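Local atomic coordinates of aspergillopepsin II heavy chain (PDB entry 1Y43), a protein that forms the heavy chain of an acid endopeptidase of the peptidase G1 family, which probably cleaves peptide bonds by a glutamic-type mechanism. Residues E4-A9 against D28-D33; S53-S58 against A77-L82; T103-I108 against A132-G137; T20-T25 against E43-Y48. One frame throughout, in Å; residues are numbered along the deposited sequence.

Contacts 1 and 4 are true sheet pairings in the same sheet and share strand 22-32, with centres about 21 Å apart. Both are partly buried, and both combine backbone hydrogen bonds with polar or charged side chains. Contact 1 adds a disulfide, contact 4 a water bridge. Contacts 2 and 3 are more buried and have no backbone pairing across them. Contact 2 sets a loop against strand 74-81 through apolar groups and one hydrogen bond from a side-chain amide. Contact 3 has no hydrogen bond between its segments and rests on alanine and tryptophan packing. Contact 2 touches contact 4 where Val-79 and Ala-77 meet Thr-25. Ala-9 and Ile-108 bring contacts 1 and 3 together.

Contact 1. Residues E4-A9 against D28-D33; sequences EYCASA and DFCYED. With SO4 (sulfate ion), chain D.
Phe-29 lays its ring back over the neighbouring strand. Its first torsion of 8° nearly eclipses CG with the backbone N, a strained setting. One ring face thereby covers Ala-7 O, which lies 3.5 Å from Phe-29 CD2. Ala-9 CB comes to the ring edge, 3.8 Å from Phe-29 CZ. Tyr-5 and Tyr-31 stand on the same sheet face as Phe-29. Tyr-5 CD1 meets the edge of the Tyr-31 ring, 4.2 Å from CD2. Tyr-31 OH donates to O1 of a sulfate ion, probably from the crystallisation liquor, 2.7 Å away and in the ring plane. It also hydrogen-bonds Gly-34 N.

The strands form an antiparallel hairpin, 4-13 with 22-32. Tyr-5 with Tyr-31 and Ala-7 with Phe-29 are hydrogen-bonded pairs, each with two backbone bonds. Cys-6 and Cys-30 are a non-hydrogen-bonded pair on the other face, joined through SG in a cross-strand disulfide with chi3 109°. Beside it the extended chain of Glu-4 reaches over Cys-30, with OE2 3.2 Å from Cys-30 CB. Glu-4 and Glu-32 cross at an angle, carboxylate planes 52° apart, with Glu-4 OE1 3.7 Å from Glu-32 OE1. This closeness may raise the pKa of one or both, though Glu-32 is solvent-exposed.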
# COMPACT_ATOMS: atom_id res chain seq x y z
N GLU B 4 5.69 -1.82 20.52
CA GLU B 4 5.60 -2.45 19.20
C GLU B 4 5.60 -1.39 18.11
O GLU B 4 4.90 -0.39 18.21
CB GLU B 4 4.35 -3.31 19.08
CG GLU B 4 4.29 -4.07 17.78
CD GLU B 4 3.20 -5.12 17.73
OE1 GLU B 4 2.49 -5.33 18.75
OE2 GLU B 4 3.07 -5.74 16.67
N TYR B 5 6.38 -1.64 17.07
CA TYR B 5 6.50 -0.73 15.95
C TYR B 5 6.02 -1.43 14.69
O TYR B 5 6.39 -2.58 14.47
CB TYR B 5 7.97 -0.37 15.74
CG TYR B 5 8.59 0.27 16.94
CD1 TYR B 5 9.09 -0.50 17.98
CD2 TYR B 5 8.66 1.65 17.03
CE1 TYR B 5 9.65 0.10 19.10
CE2 TYR B 5 9.22 2.27 18.14
CZ TYR B 5 9.71 1.48 19.17
OH TYR B 5 10.24 2.11 20.28
N CYS B 6 5.26 -0.73 13.86
CA CYS B 6 4.76 -1.34 12.62
C CYS B 6 4.81 -0.35 11.46
O CYS B 6 4.99 0.86 11.65
CB CYS B 6 3.30 -1.77 12.76
SG CYS B 6 2.89 -2.95 14.09
N ALA B 7 4.56 -0.88 10.27
CA ALA B 7 4.48 -0.10 9.04
C ALA B 7 3.70 -0.99 8.07
O ALA B 7 3.53 -2.18 8.33
CB ALA B 7 5.87 0.21 8.50
N SER B 8 3.16 -0.42 7.01
CA SER B 8 2.43 -1.20 6.02
C SER B 8 2.84 -0.74 4.62
O SER B 8 3.27 0.41 4.44
CB SER B 8 0.92 -1.03 6.21
OG SER B 8 0.52 0.28 5.86
N ALA B 9 2.71 -1.62 3.64
CA ALA B 9 3.01 -1.28 2.26
C ALA B 9 1.81 -1.80 1.48
O ALA B 9 1.39 -2.95 1.67
CB ALA B 9 4.28 -1.97 1.78
N ASP B 28 1.32 -5.84 6.38
CA ASP B 28 1.77 -5.13 7.58
C ASP B 28 3.02 -5.84 8.09
O ASP B 28 3.14 -7.06 7.96
CB ASP B 28 0.75 -5.23 8.72
CG ASP B 28 -0.43 -4.29 8.56
OD1 ASP B 28 -0.43 -3.45 7.66
OD2 ASP B 28 -1.36 -4.38 9.38
N PHE B 29 3.98 -5.07 8.59
CA PHE B 29 5.19 -5.67 9.18
C PHE B 29 5.36 -5.03 10.54
O PHE B 29 5.38 -3.81 10.65
CB PHE B 29 6.48 -5.47 8.35
CG PHE B 29 6.35 -4.54 7.19
CD1 PHE B 29 5.91 -5.02 5.96
CD2 PHE B 29 6.72 -3.20 7.31
CE1 PHE B 29 5.84 -4.17 4.85
CE2 PHE B 29 6.66 -2.34 6.21
CZ PHE B 29 6.22 -2.83 4.98
N CYS B 30 5.41 -5.86 11.57
CA CYS B 30 5.58 -5.37 12.93
C CYS B 30 6.75 -5.99 13.66
O CYS B 30 7.10 -7.15 13.42
CB CYS B 30 4.32 -5.61 13.75
SG CYS B 30 2.84 -4.74 13.15
N TYR B 31 7.32 -5.21 14.57
CA TYR B 31 8.45 -5.61 15.38
C TYR B 31 8.14 -5.35 16.85
O TYR B 31 7.62 -4.29 17.21
CB TYR B 31 9.69 -4.80 15.02
CG TYR B 31 10.81 -5.03 16.00
CD1 TYR B 31 11.53 -6.22 15.97
CD2 TYR B 31 11.06 -4.13 17.04
CE1 TYR B 31 12.48 -6.50 16.95
CE2 TYR B 31 12.01 -4.42 18.03
CZ TYR B 31 12.71 -5.61 17.97
OH TYR B 31 13.64 -5.93 18.93
N GLU B 32 8.51 -6.30 17.70
CA GLU B 32 8.32 -6.16 19.13
C GLU B 32 9.26 -7.11 19.86
O GLU B 32 9.21 -8.31 19.64
CB GLU B 32 6.88 -6.46 19.51
CG GLU B 32 6.56 -6.11 20.94
CD GLU B 32 5.65 -7.12 21.60
OE1 GLU B 32 4.55 -7.37 21.06
OE2 GLU B 32 6.04 -7.65 22.67
N ASP B 33 10.14 -6.56 20.68
CA ASP B 33 11.08 -7.32 21.49
C ASP B 33 11.70 -8.58 20.87
O ASP B 33 11.42 -9.71 21.29
CB ASP B 33 10.46 -7.64 22.86
CG ASP B 33 11.45 -8.30 23.83
OD1 ASP B 33 12.59 -7.79 23.98
OD2 ASP B 33 11.06 -9.34 24.42
S SO4 D . 13.29 -2.52 21.33
O1 SO4 D . 13.63 -3.87 20.73
O2 SO4 D . 12.70 -2.71 22.71
O3 SO4 D . 14.55 -1.70 21.42
O4 SO4 D . 12.27 -1.82 20.47

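Contact 2. Residues S53-S58 against A77-L82; sequences SDITIS and ATVENL
The flat amide of Asn-81 is met in its own plane by Thr-56 O. Asn-81 ND2 donates to Thr-56 O over 2.9 Å, and the acceptor lies only 14° out of the amide plane. The bond is bent at the hydrogen, with an angle of 135°. Seen from the acceptor, the donor lies in the carbonyl plane of Thr-56. Ile-57 approaches the amide from out of its plane, with CD1 4.5 Å from Asn-81 ND2. Further bonds hold the amide's rotation. ND2 also binds Asp-61 OD2, and OD1 accepts from Thr-84 N. Thr-56 O takes a second donor, Gln-86 NE2.

Strand 74-81 is the middle strand of a three-stranded antiparallel sheet in this β-sandwich of the concanavalin clan. The loop 53-58 leads into that sheet from strand 50-52, and Ile-55 and Ile-57 also touch Ala-40 of strand 35-45.

Ile-55 carries the apolar half of the contact. Its CG1 branch is trans to the backbone N (chi1 -169°), and this sends CD1 out to the strand. There CD1 rests on the backbone, 3.7 Å from Val-79 O and 4.0 Å from Asn-81 N. The same methyl touches two side chains, Asn-81 CB at 4.0 Å and Val-79 CG1 at 4.1 Å. Val-79 itself packs further on Ile-63 and Val-88.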
# COMPACT_ATOMS: atom_id res chain seq x y z
N SER B 53 -6.16 -14.86 5.81
CA SER B 53 -5.63 -15.88 6.71
C SER B 53 -4.98 -17.10 6.06
O SER B 53 -4.28 -17.87 6.71
CB SER B 53 -6.74 -16.35 7.66
OG SER B 53 -7.15 -15.26 8.48
N ASP B 54 -5.23 -17.29 4.77
CA ASP B 54 -4.68 -18.44 4.05
C ASP B 54 -3.41 -18.15 3.24
O ASP B 54 -3.21 -18.73 2.17
CB ASP B 54 -5.78 -19.08 3.18
CG ASP B 54 -6.45 -18.10 2.22
OD1 ASP B 54 -6.36 -16.85 2.42
OD2 ASP B 54 -7.09 -18.58 1.25
N ILE B 55 -2.59 -17.23 3.74
CA ILE B 55 -1.33 -16.91 3.07
C ILE B 55 -0.27 -16.53 4.10
O ILE B 55 -0.51 -15.75 5.02
CB ILE B 55 -1.46 -15.79 2.00
CG1 ILE B 55 -0.17 -15.71 1.17
CG2 ILE B 55 -1.75 -14.42 2.65
CD1 ILE B 55 -0.29 -14.94 -0.14
N THR B 56 0.89 -17.15 3.95
CA THR B 56 2.02 -16.93 4.84
C THR B 56 2.99 -15.92 4.22
O THR B 56 3.37 -16.05 3.05
CB THR B 56 2.75 -18.26 5.09
OG1 THR B 56 1.84 -19.18 5.69
CG2 THR B 56 3.95 -18.05 5.98
N ILE B 57 3.36 -14.92 5.02
CA ILE B 57 4.28 -13.86 4.61
C ILE B 57 5.52 -13.93 5.52
O ILE B 57 5.38 -13.94 6.74
CB ILE B 57 3.62 -12.46 4.80
CG1 ILE B 57 2.22 -12.39 4.20
CG2 ILE B 57 4.53 -11.36 4.24
CD1 ILE B 57 2.17 -12.44 2.69
N SER B 58 6.71 -13.99 4.92
CA SER B 58 7.97 -14.04 5.69
C SER B 58 8.95 -12.98 5.21
O SER B 58 8.87 -12.50 4.07
CB SER B 58 8.66 -15.41 5.54
OG SER B 58 7.83 -16.48 5.95
N ALA B 77 -9.03 -7.63 -4.83
CA ALA B 77 -7.73 -7.35 -4.23
C ALA B 77 -7.00 -8.69 -4.26
O ALA B 77 -7.57 -9.70 -3.83
CB ALA B 77 -7.91 -6.87 -2.80
N THR B 78 -5.76 -8.68 -4.73
CA THR B 78 -4.97 -9.89 -4.82
C THR B 78 -3.58 -9.73 -4.25
O THR B 78 -2.92 -8.71 -4.48
CB THR B 78 -4.84 -10.34 -6.29
OG1 THR B 78 -6.14 -10.60 -6.83
CG2 THR B 78 -3.94 -11.58 -6.42
N VAL B 79 -3.16 -10.73 -3.47
CA VAL B 79 -1.83 -10.77 -2.87
C VAL B 79 -1.20 -12.10 -3.28
O VAL B 79 -1.76 -13.18 -3.03
CB VAL B 79 -1.86 -10.70 -1.31
CG1 VAL B 79 -0.45 -10.89 -0.75
CG2 VAL B 79 -2.44 -9.36 -0.85
N GLU B 80 -0.09 -12.01 -3.98
CA GLU B 80 0.60 -13.21 -4.42
C GLU B 80 1.98 -13.24 -3.81
O GLU B 80 2.72 -12.26 -3.87
CB GLU B 80 0.73 -13.21 -5.93
CG GLU B 80 1.44 -14.44 -6.47
CD GLU B 80 1.60 -14.41 -7.99
OE1 GLU B 80 1.47 -13.33 -8.61
OE2 GLU B 80 1.90 -15.49 -8.56
N ASN B 81 2.31 -14.35 -3.16
CA ASN B 81 3.63 -14.51 -2.59
C ASN B 81 4.39 -15.30 -3.66
O ASN B 81 4.22 -16.52 -3.80
CB ASN B 81 3.57 -15.30 -1.29
CG ASN B 81 4.92 -15.39 -0.61
OD1 ASN B 81 5.96 -15.44 -1.28
ND2 ASN B 81 4.91 -15.41 0.71
N LEU B 82 5.18 -14.60 -4.46
CA LEU B 82 5.93 -15.21 -5.55
C LEU B 82 6.92 -16.26 -5.08
O LEU B 82 7.12 -17.27 -5.75
CB LEU B 82 6.63 -14.14 -6.38
CG LEU B 82 5.66 -13.10 -6.95
CD1 LEU B 82 6.40 -12.02 -7.70
CD2 LEU B 82 4.67 -13.79 -7.86

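Contact 3. Residues T103-I108 against A132-G137; sequences TNAEWI and AEATSG
Two strands from different sheets of a β-sandwich, the fold of the concanavalin clan, pack against each other here. Strand 104-108 and strand 132-136 run antiparallel at 168°, with axes 8.0 Å apart. No hydrogen bond joins them. They meet through side chains that point at one another. Small residues make the close approach possible: Ala-105 CB and Ala-134 CB touch at 3.8 Å.

Both strands also pair with strands of the second protein chain, so sheet structure runs on across the interface between the chains. An apolar side chain of that chain packs on Ala-105.

Trp-107 covers most of the contact from the 104-108 side. Its CG is trans to the carbonyl carbon (chi1 -62°), and the indole spreads across the start of strand 132-136. Ala-132 CB sits over one face of the five-membered ring in a CH-pi contact. It lies 3.9 Å from the centroid of that Trp-107 ring and 23° off the ring normal. The indole NE1 is 3.6 Å from Ala-132 CB, but its hydrogen bond goes to the backbone of the second protein chain. The buried polar atom is therefore satisfied from outside the two segments. The six-membered ring lies further along the strand. Glu-133 C lies at its edge, in plane, 3.8 Å from Trp-107 CZ2, and Trp-107 CH2 reaches Ala-134 CB at 4.2 Å.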
# COMPACT_ATOMS: atom_id res chain seq x y z
N THR B 103 -9.71 8.33 -9.51
CA THR B 103 -8.83 9.46 -9.79
C THR B 103 -7.44 9.36 -9.20
O THR B 103 -6.57 10.16 -9.52
CB THR B 103 -9.48 10.81 -9.38
OG1 THR B 103 -9.83 10.76 -7.99
CG2 THR B 103 -10.74 11.07 -10.21
N ASN B 104 -7.21 8.41 -8.29
CA ASN B 104 -5.87 8.24 -7.72
C ASN B 104 -5.42 6.77 -7.82
O ASN B 104 -6.24 5.86 -7.66
CB ASN B 104 -5.82 8.57 -6.23
CG ASN B 104 -6.48 9.88 -5.88
OD1 ASN B 104 -7.03 10.01 -4.80
ND2 ASN B 104 -6.37 10.87 -6.76
N ALA B 105 -4.15 6.56 -8.13
CA ALA B 105 -3.54 5.22 -8.18
C ALA B 105 -2.28 5.45 -7.35
O ALA B 105 -1.55 6.41 -7.60
CB ALA B 105 -3.17 4.83 -9.62
N GLU B 106 -2.01 4.59 -6.38
CA GLU B 106 -0.85 4.82 -5.51
C GLU B 106 -0.12 3.59 -5.00
O GLU B 106 -0.69 2.49 -4.99
CB GLU B 106 -1.27 5.71 -4.32
CG GLU B 106 -2.32 5.09 -3.39
CD GLU B 106 -3.76 5.51 -3.69
OE1 GLU B 106 -4.00 6.45 -4.47
OE2 GLU B 106 -4.67 4.85 -3.15
N TRP B 107 1.15 3.80 -4.64
CA TRP B 107 2.07 2.79 -4.09
C TRP B 107 2.50 3.47 -2.79
O TRP B 107 3.24 4.46 -2.83
CB TRP B 107 3.26 2.59 -5.03
CG TRP B 107 2.85 2.08 -6.39
CD1 TRP B 107 2.74 0.78 -6.78
CD2 TRP B 107 2.46 2.89 -7.52
NE1 TRP B 107 2.29 0.73 -8.09
CE2 TRP B 107 2.13 1.99 -8.56
CE3 TRP B 107 2.37 4.27 -7.74
CZ2 TRP B 107 1.69 2.45 -9.82
CZ3 TRP B 107 1.94 4.72 -8.99
CH2 TRP B 107 1.61 3.80 -10.02
N ILE B 108 2.07 2.93 -1.66
CA ILE B 108 2.29 3.58 -0.37
C ILE B 108 2.84 2.74 0.78
O ILE B 108 2.57 1.54 0.86
CB ILE B 108 0.91 4.16 0.12
CG1 ILE B 108 0.32 5.14 -0.90
CG2 ILE B 108 1.00 4.79 1.51
CD1 ILE B 108 1.07 6.46 -1.02
N ALA B 132 5.89 -1.24 -11.05
CA ALA B 132 4.86 -0.34 -10.54
C ALA B 132 4.10 0.23 -11.73
O ALA B 132 4.60 1.13 -12.42
CB ALA B 132 5.50 0.77 -9.73
N GLU B 133 2.90 -0.29 -11.96
CA GLU B 133 2.09 0.11 -13.09
C GLU B 133 0.62 0.32 -12.74
O GLU B 133 0.06 -0.42 -11.93
CB GLU B 133 2.17 -0.97 -14.18
CG GLU B 133 3.58 -1.21 -14.72
CD GLU B 133 3.67 -2.35 -15.73
OE1 GLU B 133 2.63 -2.94 -16.09
OE2 GLU B 133 4.80 -2.65 -16.19
N ALA B 134 0.02 1.33 -13.36
CA ALA B 134 -1.40 1.64 -13.19
C ALA B 134 -2.03 1.59 -14.58
O ALA B 134 -1.37 1.95 -15.56
CB ALA B 134 -1.58 3.03 -12.57
N THR B 135 -3.28 1.16 -14.68
CA THR B 135 -3.96 1.09 -15.97
C THR B 135 -5.10 2.08 -15.97
O THR B 135 -5.93 2.08 -15.07
CB THR B 135 -4.48 -0.33 -16.23
OG1 THR B 135 -3.39 -1.25 -16.14
CG2 THR B 135 -5.09 -0.43 -17.63
N SER B 136 -5.12 2.92 -16.99
CA SER B 136 -6.13 3.96 -17.15
C SER B 136 -6.55 3.96 -18.61
O SER B 136 -5.71 4.04 -19.50
CB SER B 136 -5.53 5.32 -16.79
OG SER B 136 -6.44 6.37 -17.06
N GLY B 137 -7.85 3.84 -18.87
CA GLY B 137 -8.34 3.84 -20.24
C GLY B 137 -7.74 2.76 -21.12
O GLY B 137 -7.63 2.92 -22.34

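Contact 4. Residues T20-T25 against E43-Y48; sequences TAILQT and EWYPDY
Glu-43 runs alongside Gln-24. Glu-43 CB lies 3.9 Å from Gln-24 NE2. CG, trans to the backbone N (chi1 175°), is 3.7 Å and CD 3.6 Å from Gln-24 NE2. At the tip Glu-43 OE1 is 3.3 Å from Gln-24 NE2, at an angle too poor for a hydrogen bond. The amide and carboxylate planes are turned 32° apart. A water closes the gap instead, accepting from Gln-24 NE2 over 2.6 Å and donating weakly to Glu-43 OE1. Gln-24 stays beside its partner because its CG sits between the backbone N and the carbonyl carbon (chi1 51°), against Glu-43 O.

The backbones of Gln-24 and Glu-43 form a hydrogen-bonded pair, each N donating to the other's O. The pair belongs to the antiparallel hairpin 22-32 with 35-45, part of the mixed sheet that also holds strand 4-13. Ile-22 and Tyr-45 are the next such pair, with Tyr-45 N donating to Ile-22 O over 2.8 Å; the return bond from Ile-22 N is weak. Ile-22 CB touches Tyr-45 CB at 3.8 Å. Pro-46, after a cis peptide bond, lays its CB over the centre of the Tyr-45 ring.

On the opposite sheet face Leu-23 CB lies over one face of the Trp-44 ring, and Leu-23 CD1 is 3.8 Å from Trp-44 CE3. The indole NE1 is held by Gly-98 O, and Phe-92 meets the indole edge-to-face.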
# COMPACT_ATOMS: atom_id res chain seq x y z
N THR B 20 -14.43 9.38 -0.95
CA THR B 20 -15.48 8.44 -0.64
C THR B 20 -15.12 6.96 -0.48
O THR B 20 -15.89 6.18 0.09
CB THR B 20 -16.63 8.62 -1.65
OG1 THR B 20 -16.07 8.60 -2.97
CG2 THR B 20 -17.32 9.98 -1.42
N ALA B 21 -13.93 6.56 -0.96
CA ALA B 21 -13.50 5.17 -0.85
C ALA B 21 -12.05 4.99 -1.20
O ALA B 21 -11.41 5.89 -1.75
CB ALA B 21 -14.33 4.29 -1.77
N ILE B 22 -11.53 3.83 -0.83
CA ILE B 22 -10.18 3.41 -1.14
C ILE B 22 -10.22 1.90 -1.29
O ILE B 22 -10.71 1.20 -0.41
CB ILE B 22 -9.14 3.66 -0.02
CG1 ILE B 22 -9.24 5.07 0.55
CG2 ILE B 22 -7.73 3.43 -0.60
CD1 ILE B 22 -8.18 5.38 1.59
N LEU B 23 -9.78 1.42 -2.45
CA LEU B 23 -9.69 -0.01 -2.70
C LEU B 23 -8.18 -0.27 -2.54
O LEU B 23 -7.37 0.24 -3.34
CB LEU B 23 -10.16 -0.36 -4.12
CG LEU B 23 -9.78 -1.75 -4.66
CD1 LEU B 23 -10.23 -2.87 -3.71
CD2 LEU B 23 -10.39 -1.94 -6.03
N GLN B 24 -7.80 -1.06 -1.54
CA GLN B 24 -6.38 -1.27 -1.27
C GLN B 24 -6.09 -2.65 -0.71
O GLN B 24 -6.97 -3.33 -0.18
CB GLN B 24 -5.91 -0.23 -0.25
CG GLN B 24 -6.81 -0.19 0.97
CD GLN B 24 -6.47 0.92 1.96
OE1 GLN B 24 -5.39 1.52 1.94
NE2 GLN B 24 -7.41 1.15 2.84
N THR B 25 -4.86 -3.09 -0.90
CA THR B 25 -4.43 -4.39 -0.41
C THR B 25 -2.94 -4.31 -0.15
O THR B 25 -2.21 -3.61 -0.87
CB THR B 25 -4.78 -5.54 -1.39
OG1 THR B 25 -4.70 -6.79 -0.69
CG2 THR B 25 -3.81 -5.57 -2.58
N GLU B 43 -8.89 -4.13 1.96
CA GLU B 43 -9.84 -3.18 2.51
C GLU B 43 -10.48 -2.33 1.44
O GLU B 43 -9.82 -1.90 0.49
CB GLU B 43 -9.15 -2.25 3.52
CG GLU B 43 -10.08 -1.14 4.05
CD GLU B 43 -9.53 -0.41 5.28
OE1 GLU B 43 -8.31 -0.46 5.53
OE2 GLU B 43 -10.36 0.17 6.00
N TRP B 44 -11.78 -2.16 1.55
CA TRP B 44 -12.50 -1.27 0.67
C TRP B 44 -13.07 -0.22 1.64
O TRP B 44 -14.17 -0.37 2.17
CB TRP B 44 -13.62 -1.97 -0.11
CG TRP B 44 -14.24 -1.08 -1.18
CD1 TRP B 44 -14.77 0.19 -1.02
CD2 TRP B 44 -14.36 -1.37 -2.58
NE1 TRP B 44 -15.19 0.69 -2.22
CE2 TRP B 44 -14.95 -0.24 -3.20
CE3 TRP B 44 -14.00 -2.47 -3.37
CZ2 TRP B 44 -15.20 -0.19 -4.58
CZ3 TRP B 44 -14.25 -2.41 -4.74
CH2 TRP B 44 -14.84 -1.28 -5.33
N TYR B 45 -12.25 0.78 1.95
CA TYR B 45 -12.63 1.86 2.85
C TYR B 45 -13.92 2.48 2.31
O TYR B 45 -14.03 2.70 1.11
CB TYR B 45 -11.49 2.87 2.89
CG TYR B 45 -11.77 4.11 3.70
CD1 TYR B 45 -12.41 5.21 3.12
CD2 TYR B 45 -11.39 4.20 5.04
CE1 TYR B 45 -12.67 6.37 3.86
CE2 TYR B 45 -11.63 5.35 5.79
CZ TYR B 45 -12.28 6.43 5.20
OH TYR B 45 -12.56 7.57 5.94
N PRO B 46 -14.85 2.91 3.19
CA PRO B 46 -14.86 2.91 4.66
C PRO B 46 -15.14 1.63 5.44
O PRO B 46 -15.31 1.70 6.66
CB PRO B 46 -15.87 4.00 4.99
CG PRO B 46 -16.89 3.80 3.95
CD PRO B 46 -16.06 3.58 2.68
N ASP B 47 -15.22 0.48 4.78
CA ASP B 47 -15.41 -0.77 5.50
C ASP B 47 -14.05 -1.06 6.18
O ASP B 47 -13.03 -0.43 5.87
CB ASP B 47 -15.75 -1.90 4.52
CG ASP B 47 -16.33 -3.14 5.21
OD1 ASP B 47 -16.41 -3.22 6.45
OD2 ASP B 47 -16.71 -4.07 4.47
N TYR B 48 -14.05 -2.00 7.13
CA TYR B 48 -12.85 -2.40 7.86
C TYR B 48 -11.87 -3.16 6.99
O TYR B 48 -12.25 -3.71 5.95
CB TYR B 48 -13.24 -3.36 9.00
CG TYR B 48 -14.22 -2.80 10.00
CD1 TYR B 48 -13.78 -1.96 11.02
CD2 TYR B 48 -15.58 -3.11 9.94
CE1 TYR B 48 -14.67 -1.44 11.96
CE2 TYR B 48 -16.48 -2.59 10.87
CZ TYR B 48 -16.02 -1.76 11.88
OH TYR B 48 -16.90 -1.23 12.80
O HOH W 1 -7.60 2.61 4.96